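Side-chain contact in putative lipoprotein (Bacteroides thetaiotaomicron, PDB 4Q1Z), which is of unknown function but is probably a membrane-attached lipoprotein of the DUF4876 family, built from two beta-rich domains: residues A203-D208 with S214-S219. Residues are numbered along the deposited sequence; the frame is centred on the assembly and turned at random.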
loop_
_atom_site.group_PDB
_atom_site.type_symbol
_atom_site.label_atom_id
_atom_site.label_comp_id
_atom_site.label_asym_id
_atom_site.label_seq_id
_atom_site.Cartn_x
_atom_site.Cartn_y
_atom_site.Cartn_z
ATOM N N ALA A 203 14.484 5.962 -15.052
ATOM C CA ALA A 203 15.021 5.878 -16.409
ATOM C C ALA A 203 14.977 4.457 -16.985
ATOM O O ALA A 203 14.727 3.489 -16.258
ATOM C CB ALA A 203 16.459 6.387 -16.431
ATOM N N ASN A 204 15.261 4.330 -18.296
ATOM C CA ASN A 204 15.351 3.021 -18.923
ATOM C C ASN A 204 16.672 2.361 -18.528
ATOM O O ASN A 204 17.699 2.550 -19.180
ATOM C CB ASN A 204 15.200 3.081 -20.433
ATOM C CG ASN A 204 15.101 1.697 -21.018
ATOM O OD1 ASN A 204 15.075 0.685 -20.286
ATOM N ND2 ASN A 204 15.034 1.622 -22.341
ATOM N N HIS A 205 16.628 1.583 -17.452
ATOM C CA HIS A 205 17.784 0.881 -16.889
ATOM C C HIS A 205 18.363 -0.153 -17.847
ATOM O O HIS A 205 19.513 -0.547 -17.679
ATOM C CB HIS A 205 17.391 0.181 -15.579
ATOM C CG HIS A 205 16.768 1.097 -14.579
ATOM N ND1 HIS A 205 17.423 2.239 -14.136
ATOM C CD2 HIS A 205 15.577 0.999 -13.947
ATOM C CE1 HIS A 205 16.603 2.805 -13.270
ATOM N NE2 HIS A 205 15.481 2.096 -13.119
ATOM N N GLN A 206 17.577 -0.592 -18.838
ATOM C CA GLN A 206 17.998 -1.621 -19.779
ATOM C C GLN A 206 18.841 -1.069 -20.922
ATOM O O GLN A 206 19.349 -1.860 -21.712
ATOM C CB GLN A 206 16.794 -2.396 -20.293
ATOM C CG GLN A 206 16.183 -3.223 -19.160
ATOM C CD GLN A 206 14.778 -3.711 -19.409
ATOM O OE1 GLN A 206 14.053 -3.243 -20.305
ATOM N NE2 GLN A 206 14.355 -4.662 -18.592
ATOM N N LEU A 207 19.073 0.257 -20.969
ATOM C CA LEU A 207 19.960 0.868 -21.967
ATOM C C LEU A 207 21.380 0.397 -21.725
ATOM O O LEU A 207 21.750 0.188 -20.570
ATOM C CB LEU A 207 19.907 2.396 -21.887
ATOM C CG LEU A 207 18.589 3.081 -22.205
ATOM C CD1 LEU A 207 18.696 4.556 -21.956
ATOM C CD2 LEU A 207 18.151 2.824 -23.621
ATOM N N ASP A 208 22.186 0.250 -22.791
ATOM C CA ASP A 208 23.572 -0.225 -22.694
ATOM C C ASP A 208 24.426 0.606 -21.713
ATOM O O ASP A 208 25.321 0.042 -21.080
ATOM C CB ASP A 208 24.233 -0.285 -24.074
ATOM C CG ASP A 208 23.660 -1.339 -25.024
ATOM O OD1 ASP A 208 22.989 -2.289 -24.539
ATOM O OD2 ASP A 208 23.895 -1.225 -26.253
ATOM N N SER A 214 19.004 -5.418 -16.198
ATOM C CA SER A 214 18.092 -4.932 -15.155
ATOM C C SER A 214 16.699 -5.478 -15.474
ATOM O O SER A 214 16.370 -5.586 -16.657
ATOM C CB SER A 214 18.095 -3.411 -15.089
ATOM O OG SER A 214 17.224 -2.967 -14.065
ATOM N N PRO A 215 15.890 -5.894 -14.479
ATOM C CA PRO A 215 14.584 -6.492 -14.807
ATOM C C PRO A 215 13.526 -5.521 -15.345
ATOM O O PRO A 215 12.532 -5.979 -15.916
ATOM C CB PRO A 215 14.124 -7.063 -13.467
ATOM C CG PRO A 215 14.791 -6.221 -12.450
ATOM C CD PRO A 215 16.129 -5.895 -13.017
ATOM N N ILE A 216 13.710 -4.202 -15.148
ATOM C CA ILE A 216 12.706 -3.203 -15.536
ATOM C C ILE A 216 13.286 -1.996 -16.303
ATOM O O ILE A 216 14.494 -1.729 -16.279
ATOM C CB ILE A 216 11.955 -2.677 -14.254
ATOM C CG1 ILE A 216 12.955 -2.326 -13.115
ATOM C CG2 ILE A 216 10.897 -3.666 -13.766
ATOM C CD1 ILE A 216 12.860 -1.031 -12.604
ATOM N N ASP A 217 12.357 -1.257 -16.952
ATOM C CA ASP A 217 12.511 0.052 -17.585
ATOM C C ASP A 217 11.729 0.975 -16.662
ATOM O O ASP A 217 10.503 0.888 -16.631
ATOM C CB ASP A 217 11.988 0.054 -19.056
ATOM C CG ASP A 217 11.796 1.417 -19.728
ATOM O OD1 ASP A 217 12.129 2.440 -19.109
ATOM O OD2 ASP A 217 11.256 1.457 -20.847
ATOM N N GLY A 218 12.422 1.779 -15.859
ATOM C CA GLY A 218 11.756 2.651 -14.892
ATOM C C GLY A 218 11.304 4.001 -15.413
ATOM O O GLY A 218 10.879 4.847 -14.621
ATOM N N SER A 219 11.353 4.210 -16.746
ATOM C CA SER A 219 11.029 5.506 -17.359
ATOM C C SER A 219 9.572 5.933 -17.175
ATOM O O SER A 219 9.342 7.135 -17.041
ATOM C CB SER A 219 11.417 5.556 -18.840
ATOM O OG SER A 219 10.736 4.594 -19.630
#
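N204 and D217 stack amide on carboxylate across two Asx turns, in the long loop that joins strands 195-199 and 223-224 within the DUF4876 family region. The two planes are 22° apart, and N204 OD1 lies 3.4 Å from D217 CG. Each side chain also folds back on its own backbone. N204 OD1 accepts Q206 N from above its carbonyl plane, inside a type I turn from N204 to L207. D217 OD1 takes both S219 N and S219 OG, from one face of the carboxylate. With D217 cut back to an alanine, S219 N and S219 OG would probably lose their shared acceptor, and the N204 amide the carboxylate it stacks on.

H205, S214 and I216 make the buried side, packed as closely as the stack. H205 CB lies 3.5 Å from S214 OG, and I216 CD1 meets the H205 ring edge, 3.6 Å from H205 CD2. H205 ND1 is hydrogen-bonded to Y126 OH, and S214 OG to D129 OD2. A203 O sits over the ring centre and accepts a weak bond from G218 N. Toward solvent, the end of Q206 packs more loosely on D217: Q206 OE1 stays 4.1 Å from D217 CB. Q206 is extended beyond CG (chi2 163°) and reaches across to the other segment. Its NE2 donates to S214 O at 2.9 Å, nearly straight at 171°, with that oxygen in the Q206 amide plane.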